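Local coordinates for protein glucokinase (Enterococcus faecalis, PDB 2QM1) that probably phosphorylates glucose at the expense of ATP, as a zinc-containing sugar kinase of the ROK family, at residues B[193-204]-B[217-228]; B[140-148]-B[186-194]. All coordinates share one frame; numbering follows the deposited sequence. Where two conformers were deposited one is given.

How the contacts relate
Contact 2 lies nearer the middle of the chain, its centre about 10 Å from the chain centre, whereas contact 1 is more peripheral at about 22 Å. Both draw on helix 193-203 and share Ala193 and Thr194: the start of that helix meets the hairpin 140-148, and one side of its whole length meets 217-228. Their chemistry differs accordingly. Contact 2 is fixed by two nearly straight bonds involving backbone N-H groups and by a valine set against a short helix, between a magnesium and a zinc site. Contact 1 has apolar packing bordered by exposed charged side chains. Arg198 NH2 probably bonds to Thr189 O, 3.1 Å away, joining the two.

Contact 1: residues B[193-204]-B[217-228]; sequences ATGVVRVARHLS and IDDGQDVSSKDV
Ser204 OG donates a hydrogen bond of 2.7 Å to Asp218 OD1, entering on the syn side of the carboxylate. The serine hydroxyl is anti to its own backbone N (chi1 158°), which carries it across to the end of helix 212-218. Lys214 forms a salt bridge with the other oxygen, Asp218 OD2, so both oxygens of this carboxylate have partners. The second charged pair is looser: Arg201 NH2 lies 3.5 Å from Asp222 OD2 in one of two arginine conformers, so the pairing is less certain. Asp222 OD2 lies well out of the guanidinium plane; no N-H points at it, and charge alone links them. Val197 CG1 sits 3.6 Å above one guanidinium face, toward the rim. Beneath these polar ends, Ile217 packs against the helix. Its CD1 reaches Ala200 CB at 3.9 Å, and its CG2 rests on the backbone of Arg201. Val197 turns its other methyl, CG2, to Val223 O at 3.2 Å. Farther along, Val196 divides its branches: CG1 meets Val228 CG1 tip to tip at 3.9 Å, and CG2 touches Ser225 OG at 3.4 Å. A Schellman motif at Gly220 ends helix 212-218, and Ser224 occupies the N-cap position of helix 225-233; the turn between them meets Val197 and Arg201 of helix 193-203. Helix 237-261 packs on the same helix through Val242 against Ala200 and Val246 against Val196.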
ATOM      1  N   ALA B 193      -8.524  16.829 -14.049  1.00 45.61           N
ATOM      2  CA  ALA B 193      -9.286  17.595 -15.077  1.00 47.40           C
ATOM      3  C   ALA B 193      -8.372  18.231 -16.110  1.00 48.08           C
ATOM      4  O   ALA B 193      -8.588  18.132 -17.318  1.00 48.22           O
ATOM      5  CB  ALA B 193     -10.121  18.669 -14.418  1.00 48.00           C
ATOM      6  N   THR B 194      -7.325  18.856 -15.584  1.00 47.89           N
ATOM      7  CA  THR B 194      -6.267  19.481 -16.322  1.00 47.99           C
ATOM      8  C   THR B 194      -5.282  18.495 -16.995  1.00 46.76           C
ATOM      9  O   THR B 194      -4.750  18.777 -18.049  1.00 46.07           O
ATOM     10  CB  THR B 194      -5.522  20.422 -15.309  1.00 48.60           C
ATOM     11  OG1 THR B 194      -5.970  21.776 -15.477  1.00 51.52           O
ATOM     12  CG2 THR B 194      -4.012  20.332 -15.409  1.00 48.69           C
ATOM     13  N   GLY B 195      -5.027  17.359 -16.362  1.00 45.87           N
ATOM     14  CA  GLY B 195      -4.127  16.348 -16.920  1.00 45.86           C
ATOM     15  C   GLY B 195      -4.656  15.711 -18.189  1.00 44.19           C
ATOM     16  O   GLY B 195      -3.912  15.453 -19.104  1.00 45.88           O
ATOM     17  N   VAL B 196      -5.949  15.464 -18.244  1.00 44.65           N
ATOM     18  CA  VAL B 196      -6.581  14.864 -19.422  1.00 43.18           C
ATOM     19  C   VAL B 196      -6.432  15.754 -20.671  1.00 43.42           C
ATOM     20  O   VAL B 196      -6.104  15.281 -21.759  1.00 42.59           O
ATOM     21  CB  VAL B 196      -8.058  14.567 -19.169  1.00 43.36           C
ATOM     22  CG1 VAL B 196      -8.781  14.150 -20.510  1.00 44.39           C
ATOM     23  CG2 VAL B 196      -8.250  13.492 -18.091  1.00 42.83           C
ATOM     24  N   VAL B 197      -6.675  17.050 -20.479  1.00 43.07           N
ATOM     25  CA  VAL B 197      -6.447  18.087 -21.467  1.00 41.74           C
ATOM     26  C   VAL B 197      -4.981  18.085 -21.855  1.00 41.43           C
ATOM     27  O   VAL B 197      -4.639  18.096 -23.037  1.00 41.41           O
ATOM     28  CB  VAL B 197      -6.875  19.481 -20.869  1.00 41.84           C
ATOM     29  CG1 VAL B 197      -6.257  20.730 -21.674  1.00 41.95           C
ATOM     30  CG2 VAL B 197      -8.387  19.566 -20.754  1.00 40.67           C
ATOM     31  N   ARG B 198      -4.088  18.061 -20.878  1.00 41.20           N
ATOM     32  CA  ARG B 198      -2.679  18.048 -21.229  1.00 42.60           C
ATOM     33  C   ARG B 198      -2.346  16.809 -22.064  1.00 41.52           C
ATOM     34  O   ARG B 198      -1.626  16.904 -23.034  1.00 43.51           O
ATOM     35  CB  ARG B 198      -1.814  18.134 -19.977  1.00 43.13           C
ATOM     36  CG  ARG B 198      -0.362  18.461 -20.214  1.00 49.08           C
ATOM     37  CD  ARG B 198       0.220  19.047 -18.912  1.00 53.73           C
ATOM     38  NE  ARG B 198      -0.370  18.354 -17.783  1.00 56.27           N
ATOM     39  CZ  ARG B 198      -0.919  18.913 -16.701  1.00 57.94           C
ATOM     40  NH1 ARG B 198      -0.938  20.232 -16.498  1.00 55.66           N
ATOM     41  NH2 ARG B 198      -1.434  18.109 -15.788  1.00 57.33           N
ATOM     42  N   VAL B 199      -2.903  15.655 -21.730  1.00 40.94           N
ATOM     43  CA  VAL B 199      -2.613  14.447 -22.508  1.00 40.51           C
ATOM     44  C   VAL B 199      -3.175  14.653 -23.918  1.00 41.09           C
ATOM     45  O   VAL B 199      -2.620  14.174 -24.902  1.00 41.05           O
ATOM     46  CB  VAL B 199      -3.270  13.188 -21.874  1.00 39.36           C
ATOM     47  CG1 VAL B 199      -3.432  12.072 -22.896  1.00 37.93           C
ATOM     48  CG2 VAL B 199      -2.465  12.698 -20.628  1.00 38.33           C
ATOM     49  N   ALA B 200      -4.327  15.319 -24.004  1.00 41.30           N
ATOM     50  CA  ALA B 200      -4.949  15.508 -25.307  1.00 42.14           C
ATOM     51  C   ALA B 200      -4.148  16.548 -26.141  1.00 42.43           C
ATOM     52  O   ALA B 200      -3.925  16.338 -27.336  1.00 42.75           O
ATOM     53  CB  ALA B 200      -6.444  15.886 -25.142  1.00 40.63           C
ATOM     54  N   ARG B 201      -3.709  17.625 -25.476  0.60 43.06           N
ATOM     55  CA  ARG B 201      -2.847  18.688 -26.060  0.60 43.97           C
ATOM     56  C   ARG B 201      -1.588  18.150 -26.700  0.60 45.37           C
ATOM     57  O   ARG B 201      -1.017  18.781 -27.588  0.60 46.36           O
ATOM     58  CB  ARG B 201      -2.425  19.718 -24.992  0.60 42.72           C
ATOM     59  CG  ARG B 201      -3.154  21.001 -25.089  0.60 39.28           C
ATOM     60  CD  ARG B 201      -3.144  21.754 -23.778  0.60 37.23           C
ATOM     61  NE  ARG B 201      -4.178  22.757 -23.776  0.60 32.08           N
ATOM     62  CZ  ARG B 201      -4.342  23.673 -22.835  0.60 33.23           C
ATOM     63  NH1 ARG B 201      -3.517  23.737 -21.793  0.60 32.91           N
ATOM     64  NH2 ARG B 201      -5.325  24.540 -22.951  0.60 30.79           N
ATOM     65  N   HIS B 202      -1.149  16.986 -26.234  1.00 46.78           N
ATOM     66  CA  HIS B 202       0.098  16.422 -26.699  1.00 48.43           C
ATOM     67  C   HIS B 202      -0.018  15.245 -27.627  1.00 48.00           C
ATOM     68  O   HIS B 202       0.891  14.991 -28.374  1.00 49.20           O
ATOM     69  CB  HIS B 202       1.053  16.229 -25.522  1.00 48.97           C
ATOM     70  CG  HIS B 202       1.522  17.538 -24.955  1.00 51.52           C
ATOM     71  ND1 HIS B 202       2.544  18.270 -25.527  1.00 53.85           N
ATOM     72  CD2 HIS B 202       1.075  18.270 -23.910  1.00 52.34           C
ATOM     73  CE1 HIS B 202       2.720  19.385 -24.844  1.00 54.58           C
ATOM     74  NE2 HIS B 202       1.839  19.410 -23.860  1.00 56.92           N
ATOM     75  N   LEU B 203      -1.170  14.587 -27.626  1.00 48.71           N
ATOM     76  CA  LEU B 203      -1.482  13.532 -28.570  1.00 48.26           C
ATOM     77  C   LEU B 203      -2.056  14.065 -29.877  1.00 49.11           C
ATOM     78  O   LEU B 203      -2.207  13.324 -30.850  1.00 48.72           O
ATOM     79  CB  LEU B 203      -2.505  12.589 -27.955  1.00 48.72           C
ATOM     80  CG  LEU B 203      -2.107  11.534 -26.947  1.00 47.63           C
ATOM     81  CD1 LEU B 203      -3.362  10.786 -26.566  1.00 49.99           C
ATOM     82  CD2 LEU B 203      -1.200  10.587 -27.633  1.00 50.82           C
ATOM     83  N   SER B 204      -2.425  15.341 -29.867  1.00 49.67           N
ATOM     84  CA  SER B 204      -3.075  15.999 -30.996  1.00 50.87           C
ATOM     85  C   SER B 204      -2.236  15.849 -32.264  1.00 50.85           C
ATOM     86  O   SER B 204      -2.749  15.516 -33.323  1.00 50.77           O
ATOM     87  CB  SER B 204      -3.314  17.474 -30.668  1.00 50.20           C
ATOM     88  OG  SER B 204      -3.462  18.248 -31.838  1.00 52.67           O
ATOM     89  N   ILE B 217      -9.596  21.273 -28.418  1.00 44.32           N
ATOM     90  CA  ILE B 217      -8.305  21.151 -27.735  1.00 44.55           C
ATOM     91  C   ILE B 217      -7.288  22.090 -28.400  1.00 44.70           C
ATOM     92  O   ILE B 217      -6.656  22.932 -27.738  1.00 43.42           O
ATOM     93  CB  ILE B 217      -7.808  19.671 -27.741  1.00 45.25           C
ATOM     94  CG1 ILE B 217      -8.673  18.806 -26.795  1.00 44.51           C
ATOM     95  CG2 ILE B 217      -6.315  19.568 -27.428  1.00 43.77           C
ATOM     96  CD1 ILE B 217      -8.609  19.104 -25.252  1.00 43.73           C
ATOM     97  N   ASP B 218      -7.196  21.978 -29.719  1.00 44.78           N
ATOM     98  CA  ASP B 218      -6.235  22.723 -30.476  1.00 46.32           C
ATOM     99  C   ASP B 218      -6.466  24.236 -30.411  1.00 47.55           C
ATOM    100  O   ASP B 218      -5.496  25.019 -30.469  1.00 46.79           O
ATOM    101  CB  ASP B 218      -6.205  22.222 -31.907  1.00 46.37           C
ATOM    102  CG  ASP B 218      -5.447  20.902 -32.046  1.00 46.75           C
ATOM    103  OD1 ASP B 218      -4.579  20.585 -31.206  1.00 45.76           O
ATOM    104  OD2 ASP B 218      -5.711  20.194 -33.025  1.00 48.54           O
ATOM    105  N   ASP B 219      -7.739  24.618 -30.254  1.00 48.39           N
ATOM    106  CA  ASP B 219      -8.180  26.010 -30.051  1.00 49.84           C
ATOM    107  C   ASP B 219      -7.861  26.581 -28.669  1.00 50.15           C
ATOM    108  O   ASP B 219      -8.090  27.769 -28.420  1.00 50.57           O
ATOM    109  CB  ASP B 219      -9.695  26.097 -30.183  1.00 49.99           C
ATOM    110  CG  ASP B 219     -10.180  26.030 -31.616  1.00 53.33           C
ATOM    111  OD1 ASP B 219      -9.416  26.344 -32.560  1.00 52.26           O
ATOM    112  OD2 ASP B 219     -11.375  25.675 -31.776  1.00 58.15           O
ATOM    113  N   GLY B 220      -7.421  25.746 -27.746  1.00 50.84           N
ATOM    114  CA  GLY B 220      -7.122  26.224 -26.414  1.00 52.50           C
ATOM    115  C   GLY B 220      -8.216  26.049 -25.368  1.00 53.67           C
ATOM    116  O   GLY B 220      -8.135  26.616 -24.265  1.00 53.85           O
ATOM    117  N   GLN B 221      -9.232  25.258 -25.689  0.50 53.56           N
ATOM    118  CA  GLN B 221     -10.320  25.040 -24.745  0.50 53.83           C
ATOM    119  C   GLN B 221      -9.919  24.090 -23.612  0.50 54.82           C
ATOM    120  O   GLN B 221      -9.242  23.076 -23.836  0.50 54.81           O
ATOM    121  CB  GLN B 221     -11.570  24.530 -25.456  0.50 53.76           C
ATOM    122  CG  GLN B 221     -12.204  25.497 -26.464  0.50 52.57           C
ATOM    123  CD  GLN B 221     -13.548  24.995 -26.953  0.50 52.88           C
ATOM    124  OE1 GLN B 221     -13.936  25.222 -28.095  0.50 51.86           O
ATOM    125  NE2 GLN B 221     -14.258  24.287 -26.091  0.50 52.26           N
ATOM    126  N   ASP B 222     -10.336  24.437 -22.395  1.00 55.70           N
ATOM    127  CA  ASP B 222     -10.163  23.568 -21.238  1.00 56.89           C
ATOM    128  C   ASP B 222     -11.391  22.692 -21.045  1.00 57.17           C
ATOM    129  O   ASP B 222     -12.147  22.814 -20.062  1.00 57.22           O
ATOM    130  CB  ASP B 222      -9.870  24.404 -20.011  1.00 57.84           C
ATOM    131  CG  ASP B 222      -8.607  25.199 -20.176  1.00 58.69           C
ATOM    132  OD1 ASP B 222      -8.700  26.432 -20.283  1.00 59.74           O
ATOM    133  OD2 ASP B 222      -7.532  24.569 -20.248  1.00 62.50           O
ATOM    134  N   VAL B 223     -11.561  21.803 -22.019  1.00 57.20           N
ATOM    135  CA  VAL B 223     -12.683  20.880 -22.077  1.00 56.59           C
ATOM    136  C   VAL B 223     -12.665  19.970 -20.886  1.00 56.16           C
ATOM    137  O   VAL B 223     -11.611  19.467 -20.508  1.00 56.09           O
ATOM    138  CB  VAL B 223     -12.649  20.054 -23.376  1.00 56.69           C
ATOM    139  CG1 VAL B 223     -13.933  19.253 -23.500  1.00 57.09           C
ATOM    140  CG2 VAL B 223     -12.501  20.988 -24.562  1.00 54.79           C
ATOM    141  N   SER B 224     -13.831  19.770 -20.278  1.00 55.90           N
ATOM    142  CA  SER B 224     -13.911  18.910 -19.103  1.00 55.90           C
ATOM    143  C   SER B 224     -13.564  17.450 -19.464  1.00 55.84           C
ATOM    144  O   SER B 224     -13.637  17.059 -20.628  1.00 54.48           O
ATOM    145  CB  SER B 224     -15.301  18.996 -18.485  1.00 56.02           C
ATOM    146  OG  SER B 224     -16.219  18.287 -19.286  1.00 56.48           O
ATOM    147  N   SER B 225     -13.152  16.672 -18.462  1.00 56.24           N
ATOM    148  CA  SER B 225     -12.902  15.232 -18.635  1.00 57.27           C
ATOM    149  C   SER B 225     -14.180  14.508 -19.075  1.00 58.06           C
ATOM    150  O   SER B 225     -14.126  13.615 -19.922  1.00 57.87           O
ATOM    151  CB  SER B 225     -12.382  14.611 -17.341  1.00 57.28           C
ATOM    152  OG  SER B 225     -11.061  15.032 -17.061  1.00 56.03           O
ATOM    153  N   LYS B 226     -15.304  14.921 -18.482  0.50 58.57           N
ATOM    154  CA  LYS B 226     -16.644  14.435 -18.820  0.50 59.11           C
ATOM    155  C   LYS B 226     -16.917  14.547 -20.318  0.50 58.49           C
ATOM    156  O   LYS B 226     -17.254  13.554 -20.971  0.50 58.48           O
ATOM    157  CB  LYS B 226     -17.698  15.218 -18.035  0.50 59.02           C
ATOM    158  CG  LYS B 226     -17.546  15.126 -16.504  0.50 60.95           C
ATOM    159  CD  LYS B 226     -18.549  16.023 -15.759  0.50 60.66           C
ATOM    160  CE  LYS B 226     -18.195  16.112 -14.269  0.50 62.11           C
ATOM    161  NZ  LYS B 226     -19.397  16.201 -13.392  0.50 61.41           N
ATOM    162  N   ASP B 227     -16.756  15.756 -20.856  1.00 58.04           N
ATOM    163  CA  ASP B 227     -16.911  16.019 -22.311  1.00 57.30           C
ATOM    164  C   ASP B 227     -15.961  15.163 -23.155  1.00 54.86           C
ATOM    165  O   ASP B 227     -16.352  14.684 -24.202  1.00 54.71           O
ATOM    166  CB  ASP B 227     -16.718  17.505 -22.700  1.00 58.42           C
ATOM    167  CG  ASP B 227     -17.854  18.407 -22.234  1.00 61.98           C
ATOM    168  OD1 ASP B 227     -18.139  18.437 -21.017  1.00 65.62           O
ATOM    169  OD2 ASP B 227     -18.431  19.126 -23.085  1.00 65.50           O
ATOM    170  N   VAL B 228     -14.724  14.987 -22.686  1.00 52.93           N
ATOM    171  CA  VAL B 228     -13.704  14.171 -23.379  1.00 50.75           C
ATOM    172  C   VAL B 228     -14.148  12.729 -23.497  1.00 50.68           C
ATOM    173  O   VAL B 228     -14.102  12.146 -24.570  1.00 49.83           O
ATOM    174  CB  VAL B 228     -12.315  14.255 -22.685  1.00 50.20           C
ATOM    175  CG1 VAL B 228     -11.390  13.178 -23.184  1.00 47.14           C
ATOM    176  CG2 VAL B 228     -11.703  15.654 -22.883  1.00 47.96           C
TER

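Contact 2: residues B[140-148]-B[186-194]. With MG (magnesium ion), chain K; ZN (zinc ion), chain J.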
ATOM      1  N   ILE B 140      -9.750   6.358  -5.000  1.00 42.24           N
ATOM      2  CA  ILE B 140      -9.053   7.331  -5.831  1.00 42.01           C
ATOM      3  C   ILE B 140     -10.027   8.404  -6.396  1.00 42.73           C
ATOM      4  O   ILE B 140     -11.017   8.081  -7.072  1.00 43.10           O
ATOM      5  CB  ILE B 140      -8.251   6.650  -6.974  1.00 42.16           C
ATOM      6  CG1 ILE B 140      -7.787   7.671  -7.992  1.00 41.82           C
ATOM      7  CG2 ILE B 140      -9.105   5.651  -7.726  1.00 42.39           C
ATOM      8  CD1 ILE B 140      -6.843   8.668  -7.468  1.00 47.01           C
ATOM      9  N   THR B 141      -9.738   9.671  -6.114  1.00 42.08           N
ATOM     10  CA  THR B 141     -10.593  10.765  -6.584  1.00 41.93           C
ATOM     11  C   THR B 141      -9.911  11.611  -7.654  1.00 40.87           C
ATOM     12  O   THR B 141      -8.812  12.120  -7.463  1.00 40.67           O
ATOM     13  CB  THR B 141     -11.136  11.614  -5.423  1.00 41.32           C
ATOM     14  OG1 THR B 141     -11.967  12.681  -5.926  1.00 44.56           O
ATOM     15  CG2 THR B 141     -10.007  12.155  -4.582  1.00 41.25           C
ATOM     16  N   LEU B 142     -10.574  11.738  -8.790  1.00 40.53           N
ATOM     17  CA  LEU B 142     -10.043  12.499  -9.887  1.00 42.23           C
ATOM     18  C   LEU B 142     -10.891  13.755  -9.997  1.00 43.05           C
ATOM     19  O   LEU B 142     -12.073  13.666 -10.266  1.00 43.93           O
ATOM     20  CB  LEU B 142     -10.182  11.698 -11.193  1.00 42.33           C
ATOM     21  CG  LEU B 142      -9.709  10.238 -11.183  1.00 41.23           C
ATOM     22  CD1 LEU B 142     -10.068   9.587 -12.512  1.00 45.73           C
ATOM     23  CD2 LEU B 142      -8.189  10.189 -10.966  1.00 38.60           C
ATOM     24  N   GLY B 143     -10.286  14.897  -9.741  1.00 44.48           N
ATOM     25  CA  GLY B 143     -10.911  16.219  -9.978  1.00 45.27           C
ATOM     26  C   GLY B 143      -9.869  17.246 -10.388  1.00 45.65           C
ATOM     27  O   GLY B 143      -9.114  17.026 -11.324  1.00 44.67           O
ATOM     28  N   THR B 144      -9.825  18.374  -9.672  1.00 47.08           N
ATOM     29  CA  THR B 144      -8.796  19.404  -9.840  1.00 48.79           C
ATOM     30  C   THR B 144      -7.443  18.802  -9.672  1.00 47.51           C
ATOM     31  O   THR B 144      -6.509  19.134 -10.418  1.00 47.46           O
ATOM     32  CB  THR B 144      -8.864  20.479  -8.700  1.00 49.73           C
ATOM     33  OG1 THR B 144     -10.223  20.797  -8.421  1.00 55.55           O
ATOM     34  CG2 THR B 144      -8.120  21.730  -9.102  1.00 51.48           C
ATOM     35  N   GLY B 145      -7.341  17.959  -8.639  1.00 47.27           N
ATOM     36  CA  GLY B 145      -6.142  17.174  -8.335  1.00 45.95           C
ATOM     37  C   GLY B 145      -6.476  15.697  -8.263  1.00 45.33           C
ATOM     38  O   GLY B 145      -7.637  15.307  -8.418  1.00 45.96           O
ATOM     39  N   VAL B 146      -5.473  14.852  -8.047  1.00 43.41           N
ATOM     40  CA  VAL B 146      -5.771  13.442  -7.857  1.00 42.39           C
ATOM     41  C   VAL B 146      -5.442  13.071  -6.405  1.00 41.72           C
ATOM     42  O   VAL B 146      -4.346  13.366  -5.921  1.00 40.99           O
ATOM     43  CB  VAL B 146      -5.080  12.543  -8.918  1.00 42.66           C
ATOM     44  CG1 VAL B 146      -5.352  11.084  -8.645  1.00 43.39           C
ATOM     45  CG2 VAL B 146      -5.616  12.869 -10.266  1.00 40.21           C
ATOM     46  N   GLY B 147      -6.408  12.471  -5.714  1.00 40.80           N
ATOM     47  CA  GLY B 147      -6.263  12.196  -4.263  1.00 40.88           C
ATOM     48  C   GLY B 147      -6.634  10.754  -4.023  1.00 40.02           C
ATOM     49  O   GLY B 147      -7.056  10.035  -4.950  1.00 39.90           O
ATOM     50  N   GLY B 148      -6.418  10.289  -2.814  1.00 39.36           N
ATOM     51  CA  GLY B 148      -6.853   8.954  -2.507  1.00 38.60           C
ATOM     52  C   GLY B 148      -6.820   8.616  -1.028  1.00 39.71           C
ATOM     53  O   GLY B 148      -6.203   9.346  -0.212  1.00 37.70           O
ATOM     54  N   CYS B 186       3.870  11.924 -12.535  1.00 37.10           N
ATOM     55  CA  CYS B 186       2.832  11.618 -11.616  1.00 37.07           C
ATOM     56  C   CYS B 186       1.519  11.276 -12.318  1.00 36.81           C
ATOM     57  O   CYS B 186       1.187  11.861 -13.349  1.00 35.10           O
ATOM     58  CB  CYS B 186       2.611  12.792 -10.649  1.00 37.60           C
ATOM     59  SG  CYS B 186       4.095  13.123  -9.658  1.00 39.72           S
ATOM     60  N   LEU B 187       0.765  10.343 -11.735  1.00 35.96           N
ATOM     61  CA  LEU B 187      -0.612  10.077 -12.175  1.00 37.00           C
ATOM     62  C   LEU B 187      -1.464  11.347 -12.330  1.00 37.35           C
ATOM     63  O   LEU B 187      -2.265  11.491 -13.268  1.00 37.15           O
ATOM     64  CB  LEU B 187      -1.289   9.039 -11.255  1.00 37.69           C
ATOM     65  CG  LEU B 187      -2.694   8.547 -11.567  1.00 37.15           C
ATOM     66  CD1 LEU B 187      -2.785   7.897 -12.975  1.00 35.63           C
ATOM     67  CD2 LEU B 187      -3.167   7.594 -10.443  1.00 35.85           C
ATOM     68  N   GLU B 188      -1.299  12.266 -11.406  1.00 37.34           N
ATOM     69  CA  GLU B 188      -2.042  13.517 -11.462  1.00 38.41           C
ATOM     70  C   GLU B 188      -1.845  14.366 -12.719  1.00 37.97           C
ATOM     71  O   GLU B 188      -2.796  15.065 -13.147  1.00 37.83           O
ATOM     72  CB  GLU B 188      -1.706  14.379 -10.255  1.00 39.03           C
ATOM     73  CG  GLU B 188      -2.600  15.552 -10.107  1.00 38.02           C
ATOM     74  CD  GLU B 188      -2.231  16.367  -8.914  1.00 44.43           C
ATOM     75  OE1 GLU B 188      -2.827  16.146  -7.835  1.00 44.64           O
ATOM     76  OE2 GLU B 188      -1.305  17.190  -9.051  1.00 45.01           O
ATOM     77  N   THR B 189      -0.635  14.338 -13.290  1.00 38.28           N
ATOM     78  CA  THR B 189      -0.342  15.059 -14.555  1.00 38.71           C
ATOM     79  C   THR B 189      -1.136  14.516 -15.763  1.00 38.73           C
ATOM     80  O   THR B 189      -1.251  15.139 -16.819  1.00 37.53           O
ATOM     81  CB  THR B 189       1.231  15.048 -14.927  1.00 38.34           C
ATOM     82  OG1 THR B 189       1.636  13.723 -15.261  1.00 36.99           O
ATOM     83  CG2 THR B 189       2.107  15.530 -13.779  1.00 37.28           C
ATOM     84  N   VAL B 190      -1.670  13.318 -15.640  1.00 40.20           N
ATOM     85  CA  VAL B 190      -2.298  12.720 -16.828  1.00 39.60           C
ATOM     86  C   VAL B 190      -3.794  12.412 -16.615  1.00 38.25           C
ATOM     87  O   VAL B 190      -4.511  12.013 -17.558  1.00 38.01           O
ATOM     88  CB  VAL B 190      -1.440  11.490 -17.379  1.00 38.78           C
ATOM     89  CG1 VAL B 190      -0.028  11.957 -17.844  1.00 41.28           C
ATOM     90  CG2 VAL B 190      -1.231  10.493 -16.329  1.00 41.17           C
ATOM     91  N   SER B 191      -4.267  12.600 -15.386  1.00 39.58           N
ATOM     92  CA  SER B 191      -5.615  12.143 -14.983  1.00 39.95           C
ATOM     93  C   SER B 191      -6.459  13.165 -14.180  1.00 41.29           C
ATOM     94  O   SER B 191      -7.629  12.917 -13.888  1.00 40.75           O
ATOM     95  CB  SER B 191      -5.548  10.771 -14.256  1.00 40.75           C
ATOM     96  OG  SER B 191      -4.988  10.869 -12.931  1.00 42.50           O
ATOM     97  N   SER B 192      -5.906  14.318 -13.823  1.00 42.08           N
ATOM     98  CA  SER B 192      -6.776  15.329 -13.197  1.00 44.02           C
ATOM     99  C   SER B 192      -7.561  15.969 -14.359  1.00 44.63           C
ATOM    100  O   SER B 192      -7.241  15.710 -15.520  1.00 45.50           O
ATOM    101  CB  SER B 192      -5.970  16.404 -12.525  1.00 43.29           C
ATOM    102  OG  SER B 192      -5.141  17.045 -13.482  1.00 42.61           O
ATOM    103  N   ALA B 193      -8.524  16.829 -14.049  1.00 45.61           N
ATOM    104  CA  ALA B 193      -9.286  17.595 -15.077  1.00 47.40           C
ATOM    105  C   ALA B 193      -8.372  18.231 -16.110  1.00 48.08           C
ATOM    106  O   ALA B 193      -8.588  18.132 -17.318  1.00 48.22           O
ATOM    107  CB  ALA B 193     -10.121  18.669 -14.418  1.00 48.00           C
ATOM    108  N   THR B 194      -7.325  18.856 -15.584  1.00 47.89           N
ATOM    109  CA  THR B 194      -6.267  19.481 -16.322  1.00 47.99           C
ATOM    110  C   THR B 194      -5.282  18.495 -16.995  1.00 46.76           C
ATOM    111  O   THR B 194      -4.750  18.777 -18.049  1.00 46.07           O
ATOM    112  CB  THR B 194      -5.522  20.422 -15.309  1.00 48.60           C
ATOM    113  OG1 THR B 194      -5.970  21.776 -15.477  1.00 51.52           O
ATOM    114  CG2 THR B 194      -4.012  20.332 -15.409  1.00 48.69           C
TER
HETATM  115 MG    MG K1008      -5.565  10.818   1.290  1.00 25.29          MG
HETATM  116 ZN    ZN J1003       3.471  14.750  -8.274  1.00 22.18          ZN
HETATM  117  O   HOH W   1      -3.267  11.222   1.786  1.00 25.51           O
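Val146 is the tightly packed centre of this contact. Its CG2 lies 3.4 Å from Ser191 OG and 4.0 Å from Glu188 CG, while Leu142 CD2 approaches the same serine hydroxyl at 3.8 Å. That hydroxyl donates to Leu187 O, coming from above the carbonyl plane and from the face opposite Val190 N. Glu188 has CG anti to its backbone N (chi1 -169°) and an extended chain, which brings OE1 to Val146 N at 3.0 Å. The N-H...O angle of 169° is nearly straight, though the oxygen is met on its anti side. Toward the exposed Thr144 the packing thins to the turn's backbone: Gly143 O accepts from Ala193 N at 2.8 Å, with an angle of 174°, and also touches Ser192 CB. Ser192 OG bonds to Glu188 O and caps Gly195 N, linking the short helix 188-191 to helix 193-203. Farther along the second strand, Gly148 O binds magnesium at 2.2 Å, in a site that includes Asn119. Cys186 SG binds zinc at 2.2 Å with His169, Cys179 and Cys181, completing the three-cysteine, one-histidine zinc site characteristic of many ROK-family proteins, here with helix 188-191 close behind, packed on a beta hairpin of the actin-like ATPase fold.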